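Local coordinates for protein uncharacterized HTH-type transcriptional regulator HI_0893 (Haemophilus influenzae, PDB 3QKX) that probably binds cis-regulatory DNA as a TetR-family transcription factor, joining a helix-turn-helix DNA-binding region to an all-helical C-terminal domain, at residues A16-M21 and P100-N105; K90-F95 and T155-A160; R126-C131 and L143-L148. All blocks are in the same frame, centred on the assembly; numbering follows the deposited sequence. Where two conformers were deposited one is given.

Contact 1: A16-M21 and P100-N105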
loop_
_atom_site.group_PDB
_atom_site.type_symbol
_atom_site.label_atom_id
_atom_site.label_comp_id
_atom_site.label_asym_id
_atom_site.label_seq_id
_atom_site.Cartn_x
_atom_site.Cartn_y
_atom_site.Cartn_z
ATOM N N ALA A 16 10.233 -10.705 17.729
ATOM C CA ALA A 16 11.487 -10.977 17.044
ATOM C C ALA A 16 11.273 -11.300 15.577
ATOM O O ALA A 16 12.128 -11.023 14.776
ATOM C CB ALA A 16 12.245 -12.150 17.755
ATOM N N THR A 17 10.152 -11.921 15.237
ATOM C CA THR A 17 9.820 -12.201 13.844
ATOM C C THR A 17 9.712 -10.902 13.044
ATOM O O THR A 17 10.279 -10.788 11.962
ATOM C CB THR A 17 8.503 -12.999 13.706
ATOM O OG1 THR A 17 8.691 -14.333 14.176
ATOM C CG2 THR A 17 8.036 -13.036 12.233
ATOM N N ASP A 18 8.992 -9.933 13.598
ATOM C CA ASP A 18 8.926 -8.595 13.032
ATOM C C ASP A 18 10.306 -8.028 12.707
ATOM O O ASP A 18 10.564 -7.634 11.568
ATOM C CB ASP A 18 8.221 -7.646 13.998
ATOM C CG ASP A 18 6.754 -7.511 13.719
ATOM O OD1 ASP A 18 6.364 -7.312 12.546
ATOM O OD2 ASP A 18 5.990 -7.527 14.695
ATOM N N ARG A 19 11.194 -8.032 13.700
ATOM C CA ARG A 19 12.529 -7.435 13.549
ATOM C C ARG A 19 13.346 -8.084 12.445
ATOM O O ARG A 19 13.882 -7.395 11.595
ATOM C CB ARG A 19 13.311 -7.509 14.864
ATOM C CG ARG A 19 12.763 -6.606 15.955
ATOM C CD ARG A 19 13.683 -6.581 17.180
ATOM N NE ARG A 19 12.904 -6.883 18.377
ATOM C CZ ARG A 19 12.927 -8.021 19.089
ATOM N NH1 ARG A 19 13.792 -9.018 18.835
ATOM N NH2 ARG A 19 12.097 -8.137 20.121
ATOM N N LEU A 20 13.425 -9.409 12.460
ATOM C CA LEU A 20 14.199 -10.150 11.455
ATOM C C LEU A 20 13.556 -9.968 10.062
ATOM O O LEU A 20 14.261 -9.900 9.042
ATOM C CB LEU A 20 14.341 -11.640 11.844
ATOM C CG LEU A 20 15.611 -12.390 11.418
HETATM N N MSE A 21 12.238 -9.789 10.028
HETATM C CA MSE A 21 11.546 -9.487 8.772
HETATM C C MSE A 21 11.834 -8.063 8.259
HETATM O O MSE A 21 11.912 -7.848 7.057
HETATM C CB MSE A 21 10.037 -9.692 8.935
HETATM C CG MSE A 21 9.314 -9.925 7.641
HETATM SE SE MSE A 21 7.420 -9.953 7.901
HETATM C CE MSE A 21 7.268 -11.497 9.029
ATOM N N PRO A 100 7.454 1.503 13.686
ATOM C CA PRO A 100 7.880 1.568 12.307
ATOM C C PRO A 100 8.287 0.210 11.709
ATOM O O PRO A 100 8.157 0.002 10.491
ATOM C CB PRO A 100 9.090 2.510 12.361
ATOM C CG PRO A 100 9.581 2.429 13.703
ATOM C CD PRO A 100 8.489 1.978 14.609
ATOM N N THR A 101 8.778 -0.690 12.557
ATOM C CA THR A 101 9.052 -2.072 12.172
ATOM C C THR A 101 7.776 -2.769 11.648
ATOM O O THR A 101 7.816 -3.482 10.647
ATOM C CB THR A 101 9.694 -2.851 13.364
ATOM O OG1 THR A 101 10.191 -4.117 12.913
ATOM C CG2 THR A 101 8.675 -3.037 14.549
ATOM N N ILE A 102 6.634 -2.468 12.252
ATOM C CA ILE A 102 5.365 -2.968 11.750
ATOM C C ILE A 102 5.053 -2.313 10.405
ATOM O O ILE A 102 4.600 -2.975 9.468
ATOM C CB ILE A 102 4.199 -2.703 12.754
ATOM C CG1 ILE A 102 4.426 -3.444 14.075
ATOM C CG2 ILE A 102 2.862 -3.101 12.159
ATOM C CD1 ILE A 102 4.288 -4.923 13.973
ATOM N N LEU A 103 5.312 -1.014 10.309
ATOM C CA LEU A 103 5.099 -0.274 9.060
ATOM C C LEU A 103 5.909 -0.871 7.881
ATOM O O LEU A 103 5.359 -1.045 6.802
ATOM C CB LEU A 103 5.409 1.225 9.262
ATOM C CG LEU A 103 5.279 2.151 8.066
ATOM C CD1 LEU A 103 3.819 2.282 7.662
ATOM C CD2 LEU A 103 5.914 3.507 8.393
ATOM N N SER A 104 7.184 -1.199 8.097
ATOM C CA SER A 104 7.994 -1.847 7.053
ATOM C C SER A 104 7.389 -3.158 6.592
ATOM O O SER A 104 7.347 -3.442 5.406
ATOM C CB SER A 104 9.407 -2.149 7.543
ATOM O OG SER A 104 10.088 -0.983 7.931
ATOM N N ASN A 105 6.943 -3.968 7.535
ATOM C CA ASN A 105 6.467 -5.303 7.201
ATOM C C ASN A 105 5.038 -5.345 6.614
ATOM O O ASN A 105 4.678 -6.344 5.994
ATOM C CB ASN A 105 6.607 -6.231 8.418
ATOM C CG ASN A 105 8.051 -6.425 8.830
ATOM O OD1 ASN A 105 8.952 -6.328 8.011
ATOM N ND2 ASN A 105 8.277 -6.705 10.109
#

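Contact 2: K90-F95 and T155-A160. With SO4 (sulfate ion), chain F.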
loop_
_atom_site.group_PDB
_atom_site.type_symbol
_atom_site.label_atom_id
_atom_site.label_comp_id
_atom_site.label_asym_id
_atom_site.label_seq_id
_atom_site.Cartn_x
_atom_site.Cartn_y
_atom_site.Cartn_z
ATOM N N LYS A 90 -6.480 8.386 13.913
ATOM C CA LYS A 90 -5.367 8.717 14.797
ATOM C C LYS A 90 -4.767 7.469 15.417
ATOM O O LYS A 90 -3.533 7.357 15.577
ATOM C CB LYS A 90 -5.837 9.644 15.922
ATOM C CG LYS A 90 -6.271 11.028 15.472
ATOM C CD LYS A 90 -7.145 11.661 16.523
ATOM C CE LYS A 90 -6.353 12.563 17.480
ATOM N NZ LYS A 90 -7.231 13.164 18.534
ATOM N N ASN A 91 -5.630 6.522 15.783
ATOM C CA ASN A 91 -5.151 5.251 16.308
ATOM C C ASN A 91 -4.196 4.592 15.327
ATOM O O ASN A 91 -3.135 4.147 15.719
ATOM C CB ASN A 91 -6.281 4.272 16.568
ATOM C CG ASN A 91 -7.173 4.659 17.753
ATOM O OD1 ASN A 91 -6.788 5.424 18.622
ATOM N ND2 ASN A 91 -8.393 4.140 17.749
ATOM N N ILE A 92 -4.569 4.554 14.046
ATOM C CA ILE A 92 -3.727 3.928 13.041
ATOM C C ILE A 92 -2.453 4.721 12.842
ATOM O O ILE A 92 -1.378 4.141 12.763
ATOM C CB ILE A 92 -4.445 3.805 11.678
ATOM C CG1 ILE A 92 -5.637 2.855 11.778
ATOM C CG2 ILE A 92 -3.495 3.283 10.616
ATOM C CD1 ILE A 92 -6.426 2.713 10.428
ATOM N N TRP A 93 -2.587 6.045 12.755
ATOM C CA TRP A 93 -1.460 6.944 12.474
ATOM C C TRP A 93 -0.401 6.845 13.541
ATOM O O TRP A 93 0.772 6.594 13.241
ATOM C CB TRP A 93 -1.952 8.392 12.359
ATOM C CG TRP A 93 -0.868 9.394 12.285
ATOM C CD1 TRP A 93 -0.431 10.218 13.291
ATOM C CD2 TRP A 93 -0.046 9.677 11.159
ATOM N NE1 TRP A 93 0.601 10.993 12.852
ATOM C CE2 TRP A 93 0.861 10.684 11.544
ATOM C CE3 TRP A 93 0.014 9.186 9.867
ATOM C CZ2 TRP A 93 1.808 11.192 10.685
ATOM C CZ3 TRP A 93 0.978 9.704 9.007
ATOM C CH2 TRP A 93 1.849 10.690 9.423
ATOM N N TYR A 94 -0.813 7.020 14.791
ATOM C CA TYR A 94 0.117 6.960 15.906
ATOM C C TYR A 94 0.625 5.558 16.160
ATOM O O TYR A 94 1.704 5.414 16.699
ATOM C CB TYR A 94 -0.508 7.529 17.186
ATOM C CG TYR A 94 -0.729 9.017 17.110
ATOM C CD1 TYR A 94 0.347 9.899 16.982
ATOM C CD2 TYR A 94 -2.011 9.549 17.173
ATOM C CE1 TYR A 94 0.146 11.270 16.900
ATOM C CE2 TYR A 94 -2.228 10.904 17.081
ATOM C CZ TYR A 94 -1.155 11.765 16.941
ATOM O OH TYR A 94 -1.404 13.113 16.856
ATOM N N PHE A 95 -0.147 4.530 15.806
ATOM C CA PHE A 95 0.314 3.154 15.992
ATOM C C PHE A 95 1.486 2.846 15.079
ATOM O O PHE A 95 2.481 2.238 15.529
ATOM C CB PHE A 95 -0.795 2.148 15.742
ATOM C CG PHE A 95 -0.329 0.724 15.742
ATOM C CD1 PHE A 95 -0.089 0.064 16.928
ATOM C CD2 PHE A 95 -0.148 0.031 14.549
ATOM C CE1 PHE A 95 0.330 -1.249 16.936
ATOM C CE2 PHE A 95 0.272 -1.293 14.559
ATOM C CZ PHE A 95 0.506 -1.923 15.751
ATOM N N THR A 155 -6.097 6.263 4.009
ATOM C CA THR A 155 -5.177 7.412 3.965
ATOM C C THR A 155 -4.179 7.413 5.135
ATOM O O THR A 155 -2.999 7.698 4.955
ATOM C CB THR A 155 -5.932 8.756 3.962
ATOM O OG1 THR A 155 -6.897 8.783 5.038
ATOM C CG2 THR A 155 -6.630 8.997 2.607
ATOM N N ALA A 156 -4.651 7.020 6.313
ATOM C CA ALA A 156 -3.799 6.942 7.490
ATOM C C ALA A 156 -2.616 6.039 7.227
ATOM O O ALA A 156 -1.465 6.425 7.495
ATOM C CB ALA A 156 -4.564 6.469 8.650
ATOM N N ILE A 157 -2.875 4.898 6.599
ATOM C CA ILE A 157 -1.820 3.928 6.303
ATOM C C ILE A 157 -0.911 4.429 5.200
ATOM O O ILE A 157 0.294 4.270 5.277
ATOM C CB ILE A 157 -2.394 2.548 5.897
ATOM C CG1 ILE A 157 -3.263 1.973 7.025
ATOM C CG2 ILE A 157 -1.262 1.586 5.536
ATOM C CD1 ILE A 157 -4.199 0.842 6.596
ATOM N N ASN A 158 -1.488 5.012 4.158
ATOM C CA ASN A 158 -0.707 5.491 3.033
ATOM C C ASN A 158 0.194 6.690 3.436
ATOM O O ASN A 158 1.337 6.829 2.943
ATOM C CB ASN A 158 -1.635 5.865 1.838
ATOM C CG ASN A 158 -2.103 4.631 1.021
ATOM O OD1 ASN A 158 -1.499 3.579 1.087
ATOM N ND2 ASN A 158 -3.174 4.788 0.241
ATOM N N LEU A 159 -0.316 7.543 4.325
ATOM C CA LEU A 159 0.429 8.710 4.770
ATOM C C LEU A 159 1.646 8.313 5.607
ATOM O O LEU A 159 2.744 8.796 5.365
ATOM C CB LEU A 159 -0.470 9.663 5.554
ATOM C CG LEU A 159 0.065 11.077 5.735
ATOM C CD1 LEU A 159 0.278 11.786 4.369
ATOM C CD2 LEU A 159 -0.879 11.850 6.574
ATOM N N ALA A 160 1.433 7.431 6.585
ATOM C CA ALA A 160 2.519 6.858 7.385
ATOM C C ALA A 160 3.589 6.228 6.486
ATOM O O ALA A 160 4.792 6.482 6.650
ATOM C CB ALA A 160 1.979 5.835 8.320
HETATM S S SO4 F . -9.213 16.272 20.474
HETATM O O1 SO4 F . -9.763 15.010 20.982
HETATM O O2 SO4 F . -10.153 16.922 19.557
HETATM O O3 SO4 F . -7.943 15.998 19.795
HETATM O O4 SO4 F . -8.961 17.192 21.578
#

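Contact 3: R126-C131 and L143-L148. With EDO (1,2-ethanediol), chain C.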
loop_
_atom_site.group_PDB
_atom_site.type_symbol
_atom_site.label_atom_id
_atom_site.label_comp_id
_atom_site.label_asym_id
_atom_site.label_seq_id
_atom_site.Cartn_x
_atom_site.Cartn_y
_atom_site.Cartn_z
ATOM N N ARG A 126 -14.298 -3.496 14.100
ATOM C CA ARG A 126 -14.773 -2.147 14.427
ATOM C C ARG A 126 -15.153 -1.336 13.172
ATOM O O ARG A 126 -16.160 -0.638 13.172
ATOM C CB ARG A 126 -13.712 -1.394 15.259
ATOM C CG ARG A 126 -14.023 0.074 15.613
ATOM C CD ARG A 126 -15.405 0.264 16.224
ATOM N NE ARG A 126 -15.658 -0.635 17.360
ATOM C CZ ARG A 126 -16.862 -0.921 17.872
ATOM N NH1 ARG A 126 -17.974 -0.412 17.341
ATOM N NH2 ARG A 126 -16.966 -1.755 18.934
ATOM N N TRP A 127 -14.369 -1.462 12.103
ATOM C CA TRP A 127 -14.665 -0.762 10.857
ATOM C C TRP A 127 -16.005 -1.173 10.301
ATOM O O TRP A 127 -16.820 -0.309 9.935
ATOM C CB TRP A 127 -13.606 -1.027 9.791
ATOM C CG TRP A 127 -13.945 -0.349 8.513
ATOM C CD1 TRP A 127 -14.274 -0.941 7.322
ATOM C CD2 TRP A 127 -14.053 1.062 8.302
ATOM N NE1 TRP A 127 -14.575 0.024 6.385
ATOM C CE2 TRP A 127 -14.421 1.260 6.960
ATOM C CE3 TRP A 127 -13.858 2.174 9.111
ATOM C CZ2 TRP A 127 -14.619 2.526 6.422
ATOM C CZ3 TRP A 127 -14.048 3.440 8.565
ATOM C CH2 TRP A 127 -14.428 3.599 7.245
ATOM N N ASP A 128 -16.210 -2.485 10.206
ATOM C CA ASP A 128 -17.445 -3.046 9.679
ATOM C C ASP A 128 -18.624 -2.566 10.506
ATOM O O ASP A 128 -19.634 -2.113 9.942
ATOM C CB ASP A 128 -17.401 -4.603 9.658
ATOM C CG ASP A 128 -16.542 -5.183 8.485
ATOM O OD1 ASP A 128 -16.053 -4.426 7.614
ATOM O OD2 ASP A 128 -16.373 -6.420 8.438
ATOM N N LEU A 129 -18.482 -2.654 11.834
ATOM C CA LEU A 129 -19.534 -2.251 12.773
ATOM C C LEU A 129 -19.836 -0.776 12.653
ATOM O O LEU A 129 -21.003 -0.371 12.656
ATOM C CB LEU A 129 -19.135 -2.541 14.225
ATOM C CG LEU A 129 -19.050 -3.993 14.727
ATOM C CD1 LEU A 129 -18.783 -4.010 16.241
ATOM C CD2 LEU A 129 -20.298 -4.789 14.406
ATOM N N PHE A 130 -18.787 0.025 12.571
ATOM C CA PHE A 130 -18.940 1.456 12.445
ATOM C C PHE A 130 -19.699 1.810 11.166
ATOM O O PHE A 130 -20.599 2.634 11.196
ATOM C CB PHE A 130 -17.576 2.128 12.457
ATOM C CG PHE A 130 -17.595 3.562 11.994
ATOM C CD1 PHE A 130 -17.917 4.576 12.880
ATOM C CD2 PHE A 130 -17.277 3.896 10.673
ATOM C CE1 PHE A 130 -17.936 5.903 12.480
ATOM C CE2 PHE A 130 -17.274 5.240 10.257
ATOM C CZ PHE A 130 -17.616 6.244 11.166
ATOM N N CYS A 131 -19.313 1.188 10.053
ATOM C CA CYS A 131 -19.998 1.374 8.778
ATOM C C CYS A 131 -21.458 1.049 8.888
ATOM O O CYS A 131 -22.268 1.786 8.364
ATOM C CB CYS A 131 -19.357 0.538 7.674
ATOM S SG CYS A 131 -17.758 1.190 7.151
ATOM N N LEU A 143 -21.773 2.073 -0.285
ATOM C CA LEU A 143 -20.697 1.342 -0.930
ATOM C C LEU A 143 -20.244 0.289 0.058
ATOM O O LEU A 143 -20.373 0.487 1.272
ATOM C CB LEU A 143 -19.539 2.291 -1.238
ATOM C CG LEU A 143 -19.833 3.359 -2.291
ATOM C CD1 LEU A 143 -18.819 4.476 -2.248
ATOM C CD2 LEU A 143 -19.903 2.707 -3.679
ATOM N N SER A 144 -19.680 -0.806 -0.432
ATOM C CA SER A 144 -19.282 -1.899 0.458
ATOM C C SER A 144 -18.222 -1.436 1.459
ATOM O O SER A 144 -17.603 -0.404 1.283
ATOM C CB SER A 144 -18.786 -3.105 -0.341
ATOM O OG SER A 144 -17.517 -2.842 -0.884
ATOM N N GLU A 145 -18.029 -2.195 2.522
ATOM C CA GLU A 145 -17.169 -1.725 3.635
ATOM C C GLU A 145 -15.714 -1.582 3.216
ATOM O O GLU A 145 -15.044 -0.671 3.677
ATOM C CB GLU A 145 -17.273 -2.647 4.854
ATOM C CG GLU A 145 -18.680 -2.688 5.496
ATOM C CD GLU A 145 -19.605 -3.779 4.932
ATOM O OE1 GLU A 145 -19.332 -4.299 3.826
ATOM O OE2 GLU A 145 -20.616 -4.108 5.605
ATOM N N ASP A 146 -15.226 -2.453 2.330
ATOM C CA ASP A 146 -13.824 -2.341 1.886
ATOM C C ASP A 146 -13.580 -1.117 1.017
ATOM O O ASP A 146 -12.589 -0.444 1.205
ATOM C CB ASP A 146 -13.259 -3.626 1.231
ATOM C CG ASP A 146 -14.105 -4.156 0.102
ATOM O OD1 ASP A 146 -14.907 -3.393 -0.471
ATOM O OD2 ASP A 146 -13.967 -5.362 -0.219
ATOM N N ILE A 147 -14.518 -0.803 0.120
ATOM C CA ILE A 147 -14.432 0.401 -0.701
ATOM C C ILE A 147 -14.415 1.629 0.187
ATOM O O ILE A 147 -13.555 2.504 0.038
ATOM C CB ILE A 147 -15.587 0.508 -1.719
ATOM C CG1 ILE A 147 -15.397 -0.494 -2.851
ATOM C CG2 ILE A 147 -15.642 1.860 -2.305
ATOM C CD1 ILE A 147 -16.640 -0.719 -3.692
ATOM N N LEU A 148 -15.325 1.676 1.142
ATOM C CA LEU A 148 -15.353 2.794 2.069
ATOM C C LEU A 148 -14.016 2.945 2.798
ATOM O O LEU A 148 -13.474 4.051 2.897
ATOM C CB LEU A 148 -16.486 2.615 3.081
ATOM C CG LEU A 148 -17.916 2.724 2.544
ATOM C CD1 LEU A 148 -18.873 2.338 3.659
ATOM C CD2 LEU A 148 -18.199 4.133 2.037
HETATM C C1 EDO C . -12.361 -3.757 5.509
HETATM O O1 EDO C . -10.966 -3.428 5.463
HETATM C C2 EDO C . -12.588 -5.167 4.971
HETATM O O2 EDO C . -13.962 -5.536 5.167
#

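Contact 1: A16-M21 and P100-N105
Asn105 reaches across to Asp18 and Met21, and its side chain can be traced atom by atom. Asn105 CB rests 3.8 Å from Met21 SE, this residue being built as selenomethionine. Asn105 CG leaves beside the backbone N (chi1 -64°) and lies 3.7 Å from Met21 SE, which brings the amide obliquely across the Met21 side chain, near its CB, CG and SE. Asn105 OD1 comes 3.4 Å from the Met21 carbonyl C. Asn105 ND2 ends between two acceptors, donating to Asp18 O at 2.9 Å and to Asp18 OD1 at 3.2 Å. Both acceptors lie close to the amide plane, and amide and carboxylate planes differ by only 5°, so one flat amide spans backbone and side chain of the same residue. The helices that meet are helix 6-23 of the TetR-type DNA-binding region and helix 100-109 of the C-terminal domain. Their local axes cross at 61° with a closest approach of 9.1 Å. In TetR-family regulators this interface is where ligand-induced movements are generally passed on, though such a role here is only inferred. The carboxylate of Asp18 has further holds: OD1, meeting Asn105 through its anti lone pair, also bonds Tyr109, while OD2 forms a salt bridge with Arg62. CD1 of Ile102 presses to 3.2 Å from Asp18 OD2, lining this polar cluster with a methyl group.

Contact 2: K90-F95 and T155-A160
Trp93 brings the benzo end of its indole against Ala156, Leu159 and Ala160, and this is where the two helices pack most tightly. Trp93 CZ3 comes 3.4 Å from Ala160 N, which lies at the ring edge near its plane, and 3.7 Å from Leu159 CG, which meets the ring obliquely. Trp93 CE3 sits 3.9 Å from Ala156 O, again at the edge. With CG anti to the backbone N (chi1 171°), the indole stands out from its helix, and its benzo edge meets a turn of helix 154-165. No hydrogen bond crosses the contact. Next to the indole, Ile92 contributes a single branch: CG2 touches Ala156 CB at 3.9 Å and Ile157 CG1 at 3.8 Å. The small Ala156 permits the closest backbone approach, 5.5 Å between its CA and that of Trp93, with local axes 8.7 Å apart and inclined by 20°. Lys90 marks the looser side. It points away from helix 154-165 and is partly exposed; in the conformer given, NZ may make a weak, doubtful bond to a sulfate, probably from the crystallisation liquor. This near-parallel pair lies within the C-terminal domain: Leu175 of helix 172-184 touches Trp93, Leu71 of helix 52-72 touches Ile92, Leu106 of helix 100-109 touches Ile157, and Ile147 of the second subunit packs on Leu159.

Contact 3: R126-C131 and L143-L148
Two consecutive helices of the C-terminal domain, 126-137 and 145-151, joined by a short connection, meet where Trp127 touches Glu145. The indole NE1 of Trp127 donates to Glu145 O at 2.8 Å with an N-H...O angle of 168°, so the bond is nearly straight from the donor's side. The acceptor lies close to the ring plane, yet NE1 stands 39° out of the carbonyl plane and therefore approaches above the carbonyl, off its lone pairs. With CG anti to the backbone N (chi1 178°), the indole is carried over toward the first turn of helix 145-151. Trp127 CZ2 continues along that turn to Leu148 CB at 3.8 Å, the two side chains crossing at about a right angle. One turn on from Trp127, Cys131 places SG over a rim of the indole face and 3.8 Å from Leu148 CD1, closing the apolar half of the contact. Glu145 fills the other half with aliphatic atoms: CB lies 3.5 Å from Asp128 OD1 and CG 4.0 Å from Cys131 CB. At the start of the second helix, Ser144 takes the N-cap position, its OG donating to Asp146 OD1 at 2.7 Å, while OD2 of Asp146 forms a salt bridge with Lys164 of the second subunit. Chemically, the buried indole N-H is satisfied by a main-chain acceptor, which, with the packing of Leu148 and Cys131, probably limits the ring's rotation. Asp128 and Glu145, whose OD1 and OE2 stand 5.0 Å apart, would probably repel each other mildly if both are ionised.

Overall arrangement
From the N terminus, the chain leaves helix 6-23, runs through the predicted helix-turn-helix and helices 52-72 and 81-98, and returns at helix 100-109, where contact 1 closes a loop of 78 residues. Contact 2 has already opened on helix 81-98 and closes only at helix 154-165, so the two cross. They also touch: Leu103 CD2 lies 3.6 Å from Ala160 O. Contact 3 opens and closes between the segments of contact 2, and follows contact 1 in series, their centres 27 Å apart across the chain's centre. Contact 1 thus joins the DNA-binding region to the C-terminal domain, whereas contacts 2 and 3 tie that domain together, each touching the second subunit.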